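Side-chain contacts in NAD(P)H-flavin oxidoreductase (Staphylococcus epidermidis ATCC 12228, PDB 3GBH), which probably uses NAD(P)H to reduce flavin or other acceptors through bound flavin mononucleotide: residues B[32-35]-B[36-39]; B[146-149]-B[150-153]. All coordinates share one frame; numbering follows the deposited sequence.

Contact 1 of 2, residues B[32-35]-B[36-39]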
loop_
_atom_site.group_PDB
_atom_site.type_symbol
_atom_site.label_atom_id
_atom_site.label_comp_id
_atom_site.label_asym_id
_atom_site.label_seq_id
_atom_site.Cartn_x
_atom_site.Cartn_y
_atom_site.Cartn_z
ATOM N N ARG B 32 29.902 23.895 -14.290
ATOM C CA ARG B 32 30.212 22.620 -14.985
ATOM C C ARG B 32 30.122 21.380 -14.134
ATOM O O ARG B 32 29.633 20.380 -14.609
ATOM C CB ARG B 32 31.562 22.630 -15.691
ATOM C CG ARG B 32 31.435 23.313 -17.012
ATOM C CD ARG B 32 32.549 23.042 -17.993
ATOM N NE ARG B 32 32.466 23.978 -19.115
ATOM C CZ ARG B 32 33.299 23.968 -20.140
ATOM N NH1 ARG B 32 34.307 23.101 -20.181
ATOM N NH2 ARG B 32 33.139 24.846 -21.116
ATOM N N GLU B 33 30.554 21.473 -12.881
ATOM C CA GLU B 33 30.540 20.337 -11.940
ATOM C C GLU B 33 29.120 19.827 -11.831
ATOM O O GLU B 33 28.858 18.634 -11.862
ATOM C CB GLU B 33 31.100 20.764 -10.550
ATOM C CG GLU B 33 31.525 19.608 -9.589
ATOM C CD GLU B 33 32.097 20.107 -8.211
ATOM O OE1 GLU B 33 32.509 21.300 -8.106
ATOM O OE2 GLU B 33 32.151 19.293 -7.239
ATOM N N GLU B 34 28.181 20.756 -11.764
ATOM C CA GLU B 34 26.804 20.413 -11.631
ATOM C C GLU B 34 26.208 19.831 -12.927
ATOM O O GLU B 34 25.530 18.811 -12.885
ATOM C CB GLU B 34 26.053 21.652 -11.202
ATOM C CG GLU B 34 24.670 21.364 -10.863
ATOM C CD GLU B 34 24.391 21.295 -9.405
ATOM O OE1 GLU B 34 25.265 20.909 -8.593
ATOM O OE2 GLU B 34 23.248 21.614 -9.075
HETATM N N MSE B 35 26.450 20.472 -14.076
HETATM C CA MSE B 35 25.999 19.895 -15.354
HETATM C C MSE B 35 26.545 18.477 -15.565
HETATM O O MSE B 35 25.852 17.592 -16.091
HETATM C CB MSE B 35 26.469 20.779 -16.514
HETATM C CG MSE B 35 25.931 20.326 -17.876
HETATM SE SE MSE B 35 24.005 20.582 -18.003
HETATM C CE MSE B 35 23.980 22.496 -18.259
ATOM N N ASP B 36 27.808 18.280 -15.201
ATOM C CA ASP B 36 28.428 16.965 -15.305
ATOM C C ASP B 36 27.794 15.920 -14.362
ATOM O O ASP B 36 27.646 14.774 -14.745
ATOM C CB ASP B 36 29.934 17.064 -15.090
ATOM C CG ASP B 36 30.667 17.556 -16.336
ATOM O OD1 ASP B 36 30.003 17.789 -17.369
ATOM O OD2 ASP B 36 31.890 17.725 -16.261
ATOM N N GLU B 37 27.423 16.324 -13.143
ATOM C CA GLU B 37 26.679 15.444 -12.231
ATOM C C GLU B 37 25.353 15.034 -12.834
ATOM O O GLU B 37 24.997 13.852 -12.853
ATOM C CB GLU B 37 26.399 16.125 -10.888
ATOM C CG GLU B 37 27.570 16.267 -9.992
ATOM C CD GLU B 37 27.220 17.034 -8.686
ATOM O OE1 GLU B 37 26.009 17.100 -8.354
ATOM O OE2 GLU B 37 28.137 17.559 -8.004
ATOM N N ILE B 38 24.625 16.016 -13.358
ATOM C CA ILE B 38 23.377 15.762 -14.059
ATOM C C ILE B 38 23.541 14.782 -15.216
ATOM O O ILE B 38 22.793 13.825 -15.333
ATOM C CB ILE B 38 22.744 17.091 -14.544
ATOM C CG1 ILE B 38 22.293 17.933 -13.332
ATOM C CG2 ILE B 38 21.605 16.824 -15.508
ATOM C CD1 ILE B 38 21.934 19.411 -13.689
ATOM N N ILE B 39 24.524 14.999 -16.075
ATOM C CA ILE B 39 24.729 14.095 -17.219
ATOM C C ILE B 39 25.225 12.710 -16.775
ATOM O O ILE B 39 24.821 11.682 -17.320
ATOM C CB ILE B 39 25.679 14.731 -18.244
ATOM C CG1 ILE B 39 24.995 15.962 -18.869
ATOM C CG2 ILE B 39 26.066 13.715 -19.357
ATOM C CD1 ILE B 39 25.973 16.877 -19.630
#

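Contact 2 of 2, residues B[146-149]-B[150-153]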
loop_
_atom_site.group_PDB
_atom_site.type_symbol
_atom_site.label_atom_id
_atom_site.label_comp_id
_atom_site.label_asym_id
_atom_site.label_seq_id
_atom_site.Cartn_x
_atom_site.Cartn_y
_atom_site.Cartn_z
HETATM N N MSE B 146 17.375 8.285 -21.943
HETATM C CA MSE B 146 18.358 9.101 -21.236
HETATM C C MSE B 146 17.812 10.514 -21.015
HETATM O O MSE B 146 17.927 11.056 -19.932
HETATM C CB MSE B 146 19.665 9.113 -22.017
HETATM C CG MSE B 146 20.814 9.822 -21.370
HETATM SE SE MSE B 146 20.750 11.739 -21.651
HETATM C CE MSE B 146 21.032 11.723 -23.611
ATOM N N ALA B 147 17.187 11.085 -22.032
ATOM C CA ALA B 147 16.609 12.433 -21.920
ATOM C C ALA B 147 15.600 12.579 -20.760
ATOM O O ALA B 147 15.643 13.593 -20.019
ATOM C CB ALA B 147 15.962 12.861 -23.240
HETATM N N MSE B 148 14.730 11.574 -20.564
HETATM C CA MSE B 148 13.758 11.650 -19.473
HETATM C C MSE B 148 14.500 11.660 -18.144
HETATM O O MSE B 148 14.227 12.459 -17.268
HETATM C CB MSE B 148 12.795 10.460 -19.508
HETATM C CG MSE B 148 11.706 10.555 -18.464
HETATM SE SE MSE B 148 10.344 11.879 -18.943
HETATM C CE MSE B 148 10.729 13.243 -17.587
ATOM N N GLN B 149 15.440 10.741 -17.979
ATOM C CA GLN B 149 16.196 10.693 -16.760
ATOM C C GLN B 149 17.007 11.993 -16.559
ATOM O O GLN B 149 17.138 12.459 -15.439
ATOM C CB GLN B 149 17.042 9.426 -16.712
ATOM C CG GLN B 149 17.721 9.166 -15.403
ATOM C CD GLN B 149 18.058 7.695 -15.220
ATOM O OE1 GLN B 149 17.177 6.855 -15.162
ATOM N NE2 GLN B 149 19.352 7.389 -15.123
ATOM N N LEU B 150 17.504 12.606 -17.636
ATOM C CA LEU B 150 18.191 13.913 -17.518
ATOM C C LEU B 150 17.248 15.003 -16.987
ATOM O O LEU B 150 17.612 15.777 -16.101
ATOM C CB LEU B 150 18.754 14.329 -18.877
ATOM C CG LEU B 150 19.808 15.428 -18.869
ATOM C CD1 LEU B 150 20.691 15.265 -20.115
ATOM C CD2 LEU B 150 19.168 16.810 -18.747
HETATM N N MSE B 151 16.027 15.044 -17.506
HETATM C CA MSE B 151 15.048 16.043 -17.056
HETATM C C MSE B 151 14.649 15.871 -15.593
HETATM O O MSE B 151 14.521 16.854 -14.857
HETATM C CB MSE B 151 13.828 16.037 -17.971
HETATM C CG MSE B 151 14.133 16.507 -19.389
HETATM SE SE MSE B 151 12.479 16.807 -20.389
HETATM C CE MSE B 151 12.288 14.996 -21.123
ATOM N N LEU B 152 14.504 14.622 -15.152
ATOM C CA LEU B 152 14.193 14.351 -13.751
ATOM C C LEU B 152 15.355 14.744 -12.842
ATOM O O LEU B 152 15.169 15.421 -11.826
ATOM C CB LEU B 152 13.778 12.876 -13.544
ATOM C CG LEU B 152 12.443 12.557 -14.227
ATOM C CD1 LEU B 152 12.178 11.044 -14.320
ATOM C CD2 LEU B 152 11.312 13.253 -13.538
ATOM N N THR B 153 16.560 14.356 -13.228
ATOM C CA THR B 153 17.759 14.686 -12.433
ATOM C C THR B 153 17.978 16.183 -12.375
ATOM O O THR B 153 18.311 16.729 -11.326
ATOM C CB THR B 153 19.047 13.987 -12.970
ATOM O OG1 THR B 153 18.801 12.583 -13.045
ATOM C CG2 THR B 153 20.224 14.247 -11.995
#

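Contact 1 of 2, residues B[32-35]-B[36-39]
The carboxylates of E34 and E37 meet one helical turn apart, their planes turned 44° against each other, with E34 OE1 3.9 Å from E37 OE1. Both belong to helix 32-42 of the nitroreductase fold. R7 lies where these two like charges converge: it forms a salt bridge with E34 OE1 and a weak, long ion pair with E37 OE1, and so would offset their repulsion. E34 OE2 is hydrogen-bonded to ND1 of H157. The E34 chain runs away from the backbone N (chi1 -172°) and bends at chi2 (102°), which leaves OE1 on the side of E37. A second acidic pair, E33 and E37, is looser, with OE2 of E33 4.4 Å from OE2 of E37, at an exposed edge of the helix. The third flat group, the carboxylate of D36, faces the subunit interface, where OD1 makes a salt bridge to R210 of the second subunit. On the same side R32 makes a cation-pi contact with F212 of that subunit, and M35 packs on the same F212. Four i to i+4 backbone hydrogen bonds join the two halves of the turn; the straightest, I38 N to E34 O, is 3.0 Å long with an N-H...O angle of 174°. The apolar contact is between M35, a selenomethionine, and I39: CG of M35 lies 3.9 Å from CD1 of I39, whose CG1 also rests 3.3 Å from M35 O.

Contact 2 of 2, residues B[146-149]-B[150-153]
Apolar contacts join M146 to L150 and M148 to L152, each pair one turn apart; M146, M148 and M151 are selenomethionines. M146 and L150 lie side by side and point the same way, with SE of M146 3.8 Å from CD1 of L150. M148 and L152 instead cross at a slant. The M148 chain leaves opposite its backbone N (chi1 -175°) and then bends at chi2 and chi3, turning its terminal methyl along the helix: CE comes within 3.8 Å of L152 CG and 4.2 Å of M151 CB. M151 takes the other course, its CG beside its own backbone N (chi1 -66°) and 3.3 Å from A147 O. All this lies on helix 132-156, a long helix of the nitroreductase fold, buried along these eight residues, with the antiparallel sheet against one side: A147 touches L187 and I189, and M151 also touches I189. On another side the M148 and Q149 side chains pack on Q149 and M148 of the second subunit, respectively. Among the polar contacts, Q149 O accepts two bonds from T153. T153 N reaches Q149 O from one face of its plane at 3.0 Å, while T153 OG1 donates to Q149 O from the opposite face at 2.9 Å, tilted 34° from that plane. This second bond satisfies a buried hydroxyl within the helix itself. The amide of Q149 turns to a neighbouring helix, where its NE2 donates to K41 O.

In the fold
Contacts 1 and 2 lie on two helices, 32-42 and 132-156, that pack directly against each other; the centres of the two contacts are about 13 Å apart. I38 of contact 1 bridges them: its CG2 is 4.1 Å from L150 CD2, and its CA is 4.1 Å from T153 CG2. Contact 2 is the more deeply placed, its centre about 7 Å from the centre of the chain against about 13 Å for contact 1. It is also near the cofactor, the side chain of M151 being about 6 Å from a bound FMN. Both contacts reach the second subunit, contact 1 through residues near the C-terminus of that subunit and contact 2 partly through its helix 132-156.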